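Local coordinates for protein threonine synthase (PDB 4F4F) that probably catalyses the pyridoxal-phosphate-dependent conversion of O-phospho-L-homoserine and water to L-threonine and phosphate, the last step of threonine biosynthesis, at residues 112-117 / 435-440; 280-285 / 400-405; 388-393 / 421-426. All blocks are in the same frame, centred on the assembly; numbering follows the deposited sequence.

Overall arrangement
Starting from the N terminus, 112-117 comes first, in the loop before helix 117-134, with F116 and K117 at the cofactor; its partner 435-440 arrives last, so contact 1 closes a loop spanning most of the chain and encloses the other two. Next comes strand 278-285 of the mixed sheet, which waits for 400-405 at the end of helix 390-402 to complete contact 2. Before that happens, 388-393 opens contact 3, closed by helix 421-428 at 421-426, so contacts 2 and 3 cross. Contacts 1 and 3, with centres about 16 Å apart, both touch PLP. Contact 2 ties the C-terminal end of helix 390-402 to the mixed sheet, and contact 1 joins two loops.

Contact 1 (112-117 / 435-440); sequences PTLAFK and PAWLCD. With PLP (pyridoxal-5'-phosphate), chain C.
L114 turns its CG beside its own backbone N (chi1 -48°), and chi2 of -176° carries CD1 on, anti to CA, with CD2 branching beside it; both methyls reach 435-440. L114 CD1 comes tip to tip with L438, 3.8 Å from CD2 of that leucine, and touches CD of P435 as well. L114 CD2 lies 3.8 Å from CG of P435 and 3.9 Å from CZ2 of W437. W437 itself has CG wedged between its backbone N and carbonyl carbon (chi1 65°); from there the indole and the L114 side chain pass each other in opposite directions, and the ring presents its rim to P112: W437 CH2 is 3.6 Å from the carbonyl O of P112, close to the ring plane. That oxygen accepts a hydrogen bond from Q181 NE2, so the polar atom is paired inside an otherwise apolar contact. R89 makes a cation-pi contact with the indole. The 3-10 turn 436-438 is pinned by L438 N bonding to P435 O at 3.0 Å.

Two residues on from L114, F116 sets its ring edge against PLP; one further, K117, the lysine predicted to carry the cofactor, has NZ modelled 1.8 Å from C4A of PLP, long for a Schiff base, and makes a weak hydrogen bond to O3. The loop leading into this lysine belongs to the fold-type II PLP enzymes, as in the tryptophan synthase beta family.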
ATOM      1  N   PRO A 112       6.283  -4.499 -11.478  1.00 15.05           N
ATOM      2  CA  PRO A 112       7.714  -4.800 -11.495  1.00 15.95           C
ATOM      3  C   PRO A 112       8.227  -5.606 -10.335  1.00 16.26           C
ATOM      4  O   PRO A 112       9.271  -6.222 -10.488  1.00 17.04           O
ATOM      5  CB  PRO A 112       8.370  -3.406 -11.480  1.00 16.25           C
ATOM      6  CG  PRO A 112       7.349  -2.524 -12.052  1.00 15.76           C
ATOM      7  CD  PRO A 112       6.038  -3.058 -11.602  1.00 15.01           C
ATOM      8  N   THR A 113       7.528  -5.619  -9.188  1.00 15.71           N
ATOM      9  CA  THR A 113       7.988  -6.430  -8.053  1.00 16.21           C
ATOM     10  C   THR A 113       6.990  -7.488  -7.611  1.00 16.18           C
ATOM     11  O   THR A 113       7.090  -8.021  -6.497  1.00 16.40           O
ATOM     12  CB  THR A 113       8.441  -5.582  -6.811  1.00 16.19           C
ATOM     13  OG1 THR A 113       7.322  -4.951  -6.173  1.00 15.53           O
ATOM     14  CG2 THR A 113       9.519  -4.578  -7.195  1.00 15.93           C
ATOM     15  N   LEU A 114       6.024  -7.788  -8.485  1.00 15.68           N
ATOM     16  CA  LEU A 114       5.056  -8.853  -8.242  1.00 15.60           C
ATOM     17  C   LEU A 114       4.254  -8.654  -6.970  1.00 15.03           C
ATOM     18  O   LEU A 114       3.874  -9.611  -6.303  1.00 14.84           O
ATOM     19  CB  LEU A 114       5.771 -10.211  -8.199  1.00 16.47           C
ATOM     20  CG  LEU A 114       6.752 -10.489  -9.347  1.00 17.23           C
ATOM     21  CD1 LEU A 114       7.315 -11.912  -9.215  1.00 17.95           C
ATOM     22  CD2 LEU A 114       6.093 -10.274 -10.694  1.00 17.24           C
ATOM     23  N   ALA A 115       3.998  -7.405  -6.617  1.00 14.86           N
ATOM     24  CA  ALA A 115       3.248  -7.108  -5.404  1.00 14.65           C
ATOM     25  C   ALA A 115       2.507  -5.768  -5.469  1.00 14.29           C
ATOM     26  O   ALA A 115       2.875  -4.859  -6.193  1.00 13.49           O
ATOM     27  CB  ALA A 115       4.162  -7.142  -4.189  1.00 15.52           C
ATOM     28  N   PHE A 116       1.447  -5.689  -4.686  1.00 14.42           N
ATOM     29  CA  PHE A 116       0.441  -4.655  -4.879  1.00 14.91           C
ATOM     30  C   PHE A 116       0.966  -3.234  -4.602  1.00 14.41           C
ATOM     31  O   PHE A 116       0.417  -2.271  -5.143  1.00 13.29           O
ATOM     32  CB  PHE A 116      -0.807  -4.979  -4.041  1.00 16.00           C
ATOM     33  CG  PHE A 116      -0.803  -4.315  -2.729  1.00 17.86           C
ATOM     34  CD1 PHE A 116      -0.073  -4.826  -1.706  1.00 19.43           C
ATOM     35  CD2 PHE A 116      -1.492  -3.137  -2.545  1.00 18.99           C
ATOM     36  CE1 PHE A 116      -0.036  -4.186  -0.507  1.00 21.38           C
ATOM     37  CE2 PHE A 116      -1.450  -2.494  -1.318  1.00 20.07           C
ATOM     38  CZ  PHE A 116      -0.722  -3.021  -0.315  1.00 20.20           C
ATOM     39  N   LYS A 117       2.028  -3.095  -3.793  1.00 14.37           N
ATOM     40  CA  LYS A 117       2.632  -1.752  -3.575  1.00 14.65           C
ATOM     41  C   LYS A 117       3.164  -1.082  -4.863  1.00 13.50           C
ATOM     42  O   LYS A 117       3.246   0.143  -4.943  1.00 13.07           O
ATOM     43  CB  LYS A 117       3.680  -1.783  -2.442  1.00 15.78           C
ATOM     44  CG  LYS A 117       3.027  -2.016  -1.099  1.00 16.97           C
ATOM     45  CD  LYS A 117       4.030  -2.039   0.044  1.00 18.05           C
ATOM     46  CE  LYS A 117       3.375  -2.398   1.378  1.00 19.43           C
ATOM     47  NZ  LYS A 117       2.818  -3.761   1.382  1.00 20.18           N
ATOM     48  N   PRO A 435       7.304 -15.214 -13.243  1.00 23.91           N
ATOM     49  CA  PRO A 435       6.922 -14.890 -14.615  1.00 23.72           C
ATOM     50  C   PRO A 435       8.137 -14.954 -15.553  1.00 24.59           C
ATOM     51  O   PRO A 435       9.274 -14.736 -15.119  1.00 24.56           O
ATOM     52  CB  PRO A 435       6.415 -13.442 -14.523  1.00 23.30           C
ATOM     53  CG  PRO A 435       6.206 -13.199 -13.081  1.00 23.10           C
ATOM     54  CD  PRO A 435       7.103 -14.086 -12.321  1.00 23.22           C
ATOM     55  N   ALA A 436       7.883 -15.233 -16.828  1.00 24.52           N
ATOM     56  CA  ALA A 436       8.932 -15.418 -17.823  1.00 25.88           C
ATOM     57  C   ALA A 436       9.858 -14.208 -17.942  1.00 26.41           C
ATOM     58  O   ALA A 436      11.059 -14.370 -18.065  1.00 26.70           O
ATOM     59  CB  ALA A 436       8.323 -15.754 -19.186  1.00 25.91           C
ATOM     60  N   TRP A 437       9.304 -12.997 -17.883  1.00 27.20           N
ATOM     61  CA  TRP A 437      10.122 -11.784 -18.059  1.00 28.63           C
ATOM     62  C   TRP A 437      11.075 -11.600 -16.884  1.00 29.66           C
ATOM     63  O   TRP A 437      12.078 -10.901 -16.998  1.00 30.93           O
ATOM     64  CB  TRP A 437       9.247 -10.557 -18.310  1.00 29.00           C
ATOM     65  CG  TRP A 437       8.394 -10.212 -17.128  1.00 29.11           C
ATOM     66  CD1 TRP A 437       7.107 -10.653 -16.835  1.00 28.48           C
ATOM     67  CD2 TRP A 437       8.780  -9.369 -16.012  1.00 29.75           C
ATOM     68  NE1 TRP A 437       6.679 -10.147 -15.645  1.00 28.33           N
ATOM     69  CE2 TRP A 437       7.643  -9.370 -15.091  1.00 29.04           C
ATOM     70  CE3 TRP A 437       9.933  -8.645 -15.681  1.00 30.95           C
ATOM     71  CZ2 TRP A 437       7.663  -8.660 -13.911  1.00 29.29           C
ATOM     72  CZ3 TRP A 437       9.939  -7.929 -14.485  1.00 30.74           C
ATOM     73  CH2 TRP A 437       8.826  -7.937 -13.625  1.00 29.78           C
ATOM     74  N   LEU A 438      10.799 -12.270 -15.761  1.00 29.23           N
ATOM     75  CA  LEU A 438      11.663 -12.215 -14.592  1.00 30.27           C
ATOM     76  C   LEU A 438      12.444 -13.527 -14.403  1.00 32.24           C
ATOM     77  O   LEU A 438      13.129 -13.725 -13.388  1.00 33.57           O
ATOM     78  CB  LEU A 438      10.788 -11.902 -13.378  1.00 29.80           C
ATOM     79  CG  LEU A 438      11.286 -11.038 -12.228  1.00 29.97           C
ATOM     80  CD1 LEU A 438      12.131  -9.851 -12.685  1.00 29.06           C
ATOM     81  CD2 LEU A 438      10.063 -10.585 -11.428  1.00 28.59           C
ATOM     82  N   CYS A 439      12.379 -14.421 -15.387  1.00 50.49           N
ATOM     83  CA  CYS A 439      12.935 -15.746 -15.196  1.00 53.20           C
ATOM     84  C   CYS A 439      14.455 -15.711 -15.017  1.00 52.58           C
ATOM     85  O   CYS A 439      15.034 -16.685 -14.559  1.00 54.13           O
ATOM     86  CB  CYS A 439      12.565 -16.659 -16.357  1.00 57.33           C
ATOM     87  SG  CYS A 439      13.526 -16.344 -17.857  1.00 61.25           S
ATOM     88  N   ASP A 440      15.094 -14.588 -15.355  1.00 51.32           N
ATOM     89  CA  ASP A 440      16.553 -14.438 -15.224  1.00 50.72           C
ATOM     90  C   ASP A 440      16.990 -13.765 -13.910  1.00 46.35           C
ATOM     91  O   ASP A 440      18.183 -13.558 -13.677  1.00 45.57           O
ATOM     92  CB  ASP A 440      17.102 -13.626 -16.413  1.00 52.26           C
ATOM     93  CG  ASP A 440      16.731 -12.154 -16.333  1.00 50.85           C
ATOM     94  OD1 ASP A 440      15.523 -11.848 -16.224  1.00 51.27           O
ATOM     95  OD2 ASP A 440      17.638 -11.293 -16.350  1.00 50.46           O
TER
HETATM   96  N1  PLP C 501      -0.397  -8.054   1.273  1.00 27.62           N
HETATM   97  C2  PLP C 501       0.861  -7.822   0.735  1.00 28.25           C
HETATM   98  C2A PLP C 501       1.562  -8.773  -0.210  1.00 25.07           C
HETATM   99  C3  PLP C 501       1.574  -6.557   1.075  1.00 28.17           C
HETATM  100  O3  PLP C 501       2.822  -6.319   0.533  1.00 27.53           O
HETATM  101  C4  PLP C 501       0.876  -5.612   2.020  1.00 28.03           C
HETATM  102  C4A PLP C 501       1.470  -4.305   2.436  1.00 29.41           C
HETATM  103  C5  PLP C 501      -0.476  -5.956   2.527  1.00 29.49           C
HETATM  104  C6  PLP C 501      -1.042  -7.181   2.099  1.00 28.80           C
HETATM  105  C5A PLP C 501      -1.211  -4.962   3.450  1.00 30.33           C
HETATM  106  O4P PLP C 501      -1.537  -3.658   2.810  1.00 32.53           O
HETATM  107  P   PLP C 501      -2.110  -2.321   3.578  1.00 30.14           P
HETATM  108  O1P PLP C 501      -3.303  -2.805   4.388  1.00 31.48           O
HETATM  109  O2P PLP C 501      -0.938  -1.866   4.424  1.00 29.36           O
HETATM  110  O3P PLP C 501      -2.482  -1.294   2.530  1.00 31.51           O

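Contact 2 (280-285 / 400-405); sequences QLIIAT and REKASG
Helix 390-402 packs on a face of the mixed sheet, over strand 278-285, and this contact lies at that helix's C-terminal end, where the chain turns off before strand 409-413. Q280 does the gripping. Its side chain runs straight out beyond CG (chi2 -179°), and the terminal amide makes two bonds to the backbone as it leaves the helix. NE2 donates to the carbonyl O of K402 at 3.1 Å, with that oxygen almost in the amide plane, and OE1 accepts from S404 N at 2.7 Å in a nearly straight bond (175°). Because both ends of one amide are held, its rotation is fixed. S404 N approaches tilted from the plane of the Q280 carbonyl.

Two residues along, I282 adds the apolar part: CD1 sits 3.8 Å from CB of K402 and CG2 is 3.9 Å from that same carbon, the two side chains crossing at a slant. The lysine chain then bends at chi2 and leads its amine away from the strand. I282 also packs on V398, one helical turn before K402, and on M409 of strand 409-413, while A284 continues the row against I394 and V398. Such helix-on-sheet packing is characteristic of a layered alpha/beta fold with a largely parallel sheet.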
ATOM      1  N   GLN A 280     -20.050  -4.960   0.648  1.00 16.00           N
ATOM      2  CA  GLN A 280     -19.171  -5.185   1.789  1.00 15.59           C
ATOM      3  C   GLN A 280     -17.745  -4.795   1.477  1.00 14.75           C
ATOM      4  O   GLN A 280     -17.257  -5.018   0.340  1.00 13.94           O
ATOM      5  CB  GLN A 280     -19.153  -6.652   2.157  1.00 16.49           C
ATOM      6  CG  GLN A 280     -20.439  -7.216   2.760  1.00 17.91           C
ATOM      7  CD  GLN A 280     -20.285  -8.694   3.124  1.00 18.69           C
ATOM      8  OE1 GLN A 280     -20.382  -9.575   2.266  1.00 20.46           O
ATOM      9  NE2 GLN A 280     -20.042  -8.967   4.390  1.00 19.81           N
ATOM     10  N   LEU A 281     -17.088  -4.223   2.480  1.00 13.78           N
ATOM     11  CA  LEU A 281     -15.650  -4.091   2.516  1.00 13.43           C
ATOM     12  C   LEU A 281     -15.186  -4.969   3.677  1.00 13.48           C
ATOM     13  O   LEU A 281     -15.644  -4.786   4.816  1.00 13.90           O
ATOM     14  CB  LEU A 281     -15.227  -2.629   2.723  1.00 13.42           C
ATOM     15  CG  LEU A 281     -15.475  -1.640   1.589  1.00 13.12           C
ATOM     16  CD1 LEU A 281     -15.340  -0.205   2.092  1.00 13.19           C
ATOM     17  CD2 LEU A 281     -14.495  -1.920   0.438  1.00 13.29           C
ATOM     18  N   ILE A 282     -14.348  -5.959   3.396  1.00 12.88           N
ATOM     19  CA  ILE A 282     -14.001  -6.961   4.419  1.00 13.03           C
ATOM     20  C   ILE A 282     -12.505  -6.905   4.641  1.00 12.75           C
ATOM     21  O   ILE A 282     -11.701  -7.029   3.690  1.00 12.57           O
ATOM     22  CB  ILE A 282     -14.454  -8.382   3.998  1.00 13.18           C
ATOM     23  CG1 ILE A 282     -15.957  -8.389   3.693  1.00 13.45           C
ATOM     24  CG2 ILE A 282     -14.116  -9.385   5.097  1.00 13.68           C
ATOM     25  CD1 ILE A 282     -16.541  -9.756   3.307  1.00 13.43           C
ATOM     26  N   ILE A 283     -12.130  -6.699   5.899  1.00 12.74           N
ATOM     27  CA  ILE A 283     -10.754  -6.653   6.335  1.00 12.63           C
ATOM     28  C   ILE A 283     -10.327  -8.078   6.607  1.00 13.00           C
ATOM     29  O   ILE A 283     -10.974  -8.770   7.413  1.00 13.35           O
ATOM     30  CB  ILE A 283     -10.616  -5.826   7.657  1.00 12.64           C
ATOM     31  CG1 ILE A 283     -11.184  -4.387   7.507  1.00 12.47           C
ATOM     32  CG2 ILE A 283      -9.176  -5.859   8.152  1.00 12.73           C
ATOM     33  CD1 ILE A 283     -11.633  -3.710   8.807  1.00 12.85           C
ATOM     34  N   ALA A 284      -9.244  -8.529   5.990  1.00 12.90           N
ATOM     35  CA  ALA A 284      -8.738  -9.878   6.242  1.00 13.58           C
ATOM     36  C   ALA A 284      -7.355  -9.772   6.907  1.00 14.07           C
ATOM     37  O   ALA A 284      -6.444  -9.136   6.363  1.00 13.98           O
ATOM     38  CB  ALA A 284      -8.648 -10.679   4.939  1.00 13.46           C
ATOM     39  N   THR A 285      -7.212 -10.391   8.081  1.00 14.77           N
ATOM     40  CA  THR A 285      -6.008 -10.257   8.870  1.00 15.55           C
ATOM     41  C   THR A 285      -5.388 -11.646   9.052  1.00 16.42           C
ATOM     42  O   THR A 285      -6.059 -12.675   8.900  1.00 16.55           O
ATOM     43  CB  THR A 285      -6.289  -9.662  10.282  1.00 15.60           C
ATOM     44  OG1 THR A 285      -6.745 -10.713  11.175  1.00 15.94           O
ATOM     45  CG2 THR A 285      -7.312  -8.503  10.192  1.00 15.15           C
ATOM     46  N   ARG A 400     -14.698 -15.930   2.124  1.00 18.67           N
ATOM     47  CA  ARG A 400     -15.676 -17.020   2.130  1.00 19.83           C
ATOM     48  C   ARG A 400     -16.389 -17.158   3.471  1.00 21.22           C
ATOM     49  O   ARG A 400     -17.533 -17.548   3.512  1.00 22.16           O
ATOM     50  CB  ARG A 400     -15.014 -18.342   1.721  1.00 20.23           C
ATOM     51  CG  ARG A 400     -14.513 -18.300   0.291  1.00 19.42           C
ATOM     52  CD  ARG A 400     -13.690 -19.515  -0.093  1.00 19.80           C
ATOM     53  NE  ARG A 400     -13.369 -19.507  -1.514  1.00 19.15           N
ATOM     54  CZ  ARG A 400     -12.755 -20.490  -2.180  1.00 19.73           C
ATOM     55  NH1 ARG A 400     -12.334 -21.578  -1.570  1.00 20.05           N
ATOM     56  NH2 ARG A 400     -12.545 -20.388  -3.482  1.00 19.53           N
ATOM     57  N   GLU A 401     -15.705 -16.833   4.557  1.00 21.71           N
ATOM     58  CA  GLU A 401     -16.300 -16.855   5.882  1.00 23.50           C
ATOM     59  C   GLU A 401     -17.247 -15.685   6.119  1.00 23.55           C
ATOM     60  O   GLU A 401     -18.288 -15.844   6.732  1.00 21.96           O
ATOM     61  CB  GLU A 401     -15.181 -16.796   6.932  1.00 25.08           C
ATOM     62  CG  GLU A 401     -15.629 -17.079   8.368  1.00 27.06           C
ATOM     63  CD  GLU A 401     -14.486 -16.947   9.364  1.00 28.43           C
ATOM     64  OE1 GLU A 401     -13.394 -16.486   8.990  1.00 29.07           O
ATOM     65  OE2 GLU A 401     -14.676 -17.320  10.534  1.00 31.44           O
ATOM     66  N   LYS A 402     -16.862 -14.497   5.647  1.00 22.75           N
ATOM     67  CA  LYS A 402     -17.556 -13.278   6.018  1.00 23.65           C
ATOM     68  C   LYS A 402     -18.521 -12.777   4.971  1.00 23.40           C
ATOM     69  O   LYS A 402     -19.284 -11.893   5.266  1.00 23.12           O
ATOM     70  CB  LYS A 402     -16.550 -12.163   6.297  1.00 23.87           C
ATOM     71  CG  LYS A 402     -15.645 -12.428   7.474  1.00 25.43           C
ATOM     72  CD  LYS A 402     -16.414 -12.292   8.768  1.00 27.35           C
ATOM     73  CE  LYS A 402     -16.036 -13.393   9.711  1.00 28.44           C
ATOM     74  NZ  LYS A 402     -16.577 -13.109  11.052  1.00 31.97           N
ATOM     75  N   ALA A 403     -18.493 -13.303   3.755  1.00 24.99           N
ATOM     76  CA  ALA A 403     -19.327 -12.727   2.702  1.00 25.89           C
ATOM     77  C   ALA A 403     -20.775 -12.982   3.032  1.00 28.98           C
ATOM     78  O   ALA A 403     -21.160 -14.088   3.390  1.00 28.03           O
ATOM     79  CB  ALA A 403     -18.992 -13.272   1.320  1.00 24.93           C
ATOM     80  N   SER A 404     -21.572 -11.943   2.883  1.00 30.87           N
ATOM     81  CA  SER A 404     -23.006 -12.034   3.074  1.00 34.74           C
ATOM     82  C   SER A 404     -23.666 -11.250   1.949  1.00 35.45           C
ATOM     83  O   SER A 404     -23.311 -10.104   1.701  1.00 37.75           O
ATOM     84  CB  SER A 404     -23.366 -11.433   4.415  1.00 35.24           C
ATOM     85  OG  SER A 404     -24.719 -11.648   4.666  1.00 38.83           O
ATOM     86  N   GLY A 405     -24.584 -11.880   1.242  1.00 35.63           N
ATOM     87  CA  GLY A 405     -25.337 -11.184   0.241  1.00 34.02           C
ATOM     88  C   GLY A 405     -25.155 -11.813  -1.101  1.00 31.79           C
ATOM     89  O   GLY A 405     -24.508 -12.860  -1.258  1.00 32.15           O
TER

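Contact 3 (388-393 / 421-426); sequences LDPHSA and PDAVKA. With PLP (pyridoxal-5'-phosphate), chain C.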
ATOM      1  N   LEU A 388      -2.404 -19.487  -5.035  1.00 16.07           N
ATOM      2  CA  LEU A 388      -2.340 -18.273  -4.218  1.00 15.42           C
ATOM      3  C   LEU A 388      -1.060 -18.193  -3.369  1.00 15.60           C
ATOM      4  O   LEU A 388      -0.574 -19.192  -2.824  1.00 16.09           O
ATOM      5  CB  LEU A 388      -3.525 -18.236  -3.242  1.00 15.25           C
ATOM      6  CG  LEU A 388      -4.928 -18.114  -3.825  1.00 14.87           C
ATOM      7  CD1 LEU A 388      -5.945 -18.912  -3.014  1.00 15.03           C
ATOM      8  CD2 LEU A 388      -5.317 -16.630  -3.962  1.00 14.23           C
ATOM      9  N   ASP A 389      -0.578 -16.968  -3.196  1.00 15.20           N
ATOM     10  CA  ASP A 389       0.388 -16.668  -2.156  1.00 15.46           C
ATOM     11  C   ASP A 389      -0.376 -16.648  -0.800  1.00 15.39           C
ATOM     12  O   ASP A 389      -1.626 -16.652  -0.759  1.00 14.98           O
ATOM     13  CB  ASP A 389       1.136 -15.343  -2.457  1.00 15.14           C
ATOM     14  CG  ASP A 389       0.734 -14.217  -1.533  1.00 14.79           C
ATOM     15  OD1 ASP A 389       1.517 -13.888  -0.630  1.00 14.84           O
ATOM     16  OD2 ASP A 389      -0.374 -13.674  -1.702  1.00 14.34           O
ATOM     17  N   PRO A 390       0.352 -16.595   0.316  1.00 15.85           N
ATOM     18  CA  PRO A 390      -0.326 -16.636   1.632  1.00 15.98           C
ATOM     19  C   PRO A 390      -1.179 -15.406   1.978  1.00 15.54           C
ATOM     20  O   PRO A 390      -2.275 -15.567   2.484  1.00 15.34           O
ATOM     21  CB  PRO A 390       0.821 -16.800   2.629  1.00 16.61           C
ATOM     22  CG  PRO A 390       2.086 -16.638   1.867  1.00 16.84           C
ATOM     23  CD  PRO A 390       1.809 -16.779   0.420  1.00 16.49           C
ATOM     24  N   HIS A 391      -0.703 -14.204   1.664  1.00 15.50           N
ATOM     25  CA  HIS A 391      -1.479 -13.002   1.924  1.00 15.17           C
ATOM     26  C   HIS A 391      -2.809 -13.082   1.168  1.00 14.65           C
ATOM     27  O   HIS A 391      -3.886 -12.833   1.727  1.00 14.72           O
ATOM     28  CB  HIS A 391      -0.721 -11.734   1.507  1.00 15.21           C
ATOM     29  CG  HIS A 391       0.664 -11.591   2.095  1.00 16.16           C
ATOM     30  ND1 HIS A 391       1.753 -12.207   1.577  1.00 16.60           N
ATOM     31  CD2 HIS A 391       1.118 -10.844   3.173  1.00 16.80           C
ATOM     32  CE1 HIS A 391       2.836 -11.861   2.284  1.00 17.34           C
ATOM     33  NE2 HIS A 391       2.443 -11.036   3.274  1.00 17.42           N
ATOM     34  N   SER A 392      -2.742 -13.436  -0.106  1.00 14.34           N
ATOM     35  CA  SER A 392      -3.935 -13.537  -0.937  1.00 14.12           C
ATOM     36  C   SER A 392      -4.868 -14.651  -0.485  1.00 14.32           C
ATOM     37  O   SER A 392      -6.088 -14.494  -0.501  1.00 13.94           O
ATOM     38  CB  SER A 392      -3.539 -13.770  -2.387  1.00 14.23           C
ATOM     39  OG  SER A 392      -2.611 -12.782  -2.826  1.00 14.23           O
ATOM     40  N   ALA A 393      -4.293 -15.753  -0.024  1.00 14.62           N
ATOM     41  CA  ALA A 393      -5.094 -16.840   0.502  1.00 14.95           C
ATOM     42  C   ALA A 393      -5.847 -16.425   1.763  1.00 15.00           C
ATOM     43  O   ALA A 393      -6.966 -16.879   1.983  1.00 15.02           O
ATOM     44  CB  ALA A 393      -4.233 -18.074   0.750  1.00 15.42           C
ATOM     45  N   PRO A 421       7.728 -18.314  -1.760  1.00 24.77           N
ATOM     46  CA  PRO A 421       7.747 -19.690  -2.198  1.00 25.41           C
ATOM     47  C   PRO A 421       7.768 -20.707  -1.043  1.00 25.96           C
ATOM     48  O   PRO A 421       7.197 -21.780  -1.193  1.00 25.74           O
ATOM     49  CB  PRO A 421       9.037 -19.772  -3.014  1.00 26.19           C
ATOM     50  CG  PRO A 421       9.942 -18.765  -2.382  1.00 26.30           C
ATOM     51  CD  PRO A 421       9.028 -17.646  -1.983  1.00 25.37           C
ATOM     52  N   ASP A 422       8.396 -20.376   0.091  1.00 25.69           N
ATOM     53  CA  ASP A 422       8.494 -21.349   1.208  1.00 26.79           C
ATOM     54  C   ASP A 422       7.109 -21.736   1.738  1.00 25.21           C
ATOM     55  O   ASP A 422       6.792 -22.928   1.950  1.00 24.83           O
ATOM     56  CB  ASP A 422       9.313 -20.797   2.390  1.00 28.13           C
ATOM     57  CG  ASP A 422      10.808 -20.727   2.107  1.00 30.27           C
ATOM     58  OD1 ASP A 422      11.263 -21.213   1.061  1.00 32.14           O
ATOM     59  OD2 ASP A 422      11.532 -20.178   2.970  1.00 32.19           O
ATOM     60  N   ALA A 423       6.309 -20.716   1.994  1.00 23.38           N
ATOM     61  CA  ALA A 423       4.994 -20.923   2.556  1.00 22.81           C
ATOM     62  C   ALA A 423       4.106 -21.633   1.536  1.00 22.33           C
ATOM     63  O   ALA A 423       3.337 -22.501   1.894  1.00 22.33           O
ATOM     64  CB  ALA A 423       4.384 -19.602   2.953  1.00 22.08           C
ATOM     65  N   VAL A 424       4.232 -21.277   0.265  1.00 21.59           N
ATOM     66  CA  VAL A 424       3.380 -21.874  -0.776  1.00 21.26           C
ATOM     67  C   VAL A 424       3.755 -23.357  -0.893  1.00 22.22           C
ATOM     68  O   VAL A 424       2.880 -24.216  -0.920  1.00 22.23           O
ATOM     69  CB  VAL A 424       3.517 -21.158  -2.134  1.00 20.30           C
ATOM     70  CG1 VAL A 424       2.744 -21.888  -3.227  1.00 19.82           C
ATOM     71  CG2 VAL A 424       3.053 -19.710  -2.023  1.00 19.31           C
ATOM     72  N   LYS A 425       5.051 -23.645  -0.923  1.00 23.65           N
ATOM     73  CA  LYS A 425       5.540 -25.034  -1.033  1.00 25.06           C
ATOM     74  C   LYS A 425       5.072 -25.876   0.155  1.00 25.14           C
ATOM     75  O   LYS A 425       4.582 -27.031  -0.018  1.00 25.23           O
ATOM     76  CB  LYS A 425       7.083 -25.046  -1.134  1.00 26.78           C
ATOM     77  CG  LYS A 425       7.746 -26.428  -1.103  1.00 29.18           C
ATOM     78  CD  LYS A 425       7.993 -26.961  -2.514  1.00 30.59           C
ATOM     79  CE  LYS A 425       8.495 -28.396  -2.541  1.00 32.08           C
ATOM     80  NZ  LYS A 425       9.974 -28.517  -2.734  1.00 34.28           N
ATOM     81  N   ALA A 426       5.246 -25.315   1.354  1.00 24.79           N
ATOM     82  CA  ALA A 426       4.786 -25.957   2.592  1.00 25.26           C
ATOM     83  C   ALA A 426       3.281 -26.250   2.521  1.00 24.55           C
ATOM     84  O   ALA A 426       2.843 -27.299   2.937  1.00 24.87           O
ATOM     85  CB  ALA A 426       5.109 -25.094   3.816  1.00 25.27           C
TER
HETATM   86  N1  PLP C 501      -0.397  -8.054   1.273  1.00 27.62           N
HETATM   87  C2  PLP C 501       0.861  -7.822   0.735  1.00 28.25           C
HETATM   88  C2A PLP C 501       1.562  -8.773  -0.210  1.00 25.07           C
HETATM   89  C3  PLP C 501       1.574  -6.557   1.075  1.00 28.17           C
HETATM   90  O3  PLP C 501       2.822  -6.319   0.533  1.00 27.53           O
HETATM   91  C4  PLP C 501       0.876  -5.612   2.020  1.00 28.03           C
HETATM   92  C4A PLP C 501       1.470  -4.305   2.436  1.00 29.41           C
HETATM   93  C5  PLP C 501      -0.476  -5.956   2.527  1.00 29.49           C
HETATM   94  C6  PLP C 501      -1.042  -7.181   2.099  1.00 28.80           C
HETATM   95  C5A PLP C 501      -1.211  -4.962   3.450  1.00 30.33           C
HETATM   96  O4P PLP C 501      -1.537  -3.658   2.810  1.00 32.53           O
HETATM   97  P   PLP C 501      -2.110  -2.321   3.578  1.00 30.14           P
HETATM   98  O1P PLP C 501      -3.303  -2.805   4.388  1.00 31.48           O
HETATM   99  O2P PLP C 501      -0.938  -1.866   4.424  1.00 29.36           O
HETATM  100  O3P PLP C 501      -2.482  -1.294   2.530  1.00 31.51           O
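The side chains of P390 and V424 cross at about a right angle where an N-capped helix start, 390-393, packs on helix 421-428. The touching is apolar: CG of P390 lies 3.9 Å from CB of A423, and CD of P390 is 4.0 Å from CG2 of V424. With CG1 anti to its backbone N (chi1 174°), V424 holds CG2 beside that N, from where this methyl also covers the start of the helix, against CA of D389 and the carbonyl O of L388. That oxygen is buried here with no polar partner in the model.

Behind this first shell stands D389, the N-cap residue. Its OD2 takes two donors, the backbone N of S392 from above the carboxylate plane and S392 OG nearly along the C-O bond, 2.7 Å away. OD1 is split between a weak bond from H391 N and a nearly straight one (173°) from ND1 of H391. The carboxylate is thus held by four bonds, and it in turn sets the imidazole's rotation. From the other nitrogen, NE2 of H391 bonds to S312 N, so the ring is tethered at both ends. D389 meets the ring at its edge, while C2A of PLP lies over one face, offset toward the rim, 3.7 Å from CG of H391. S392 OG has a further, weak bond to the backbone N of T414, whose own hydroxyl binds PLP. In the bond at the cap's centre, H391 ND1 points at the syn lone pair of D389 OD1, 2.8 Å away, with that oxygen exactly in the imidazole plane.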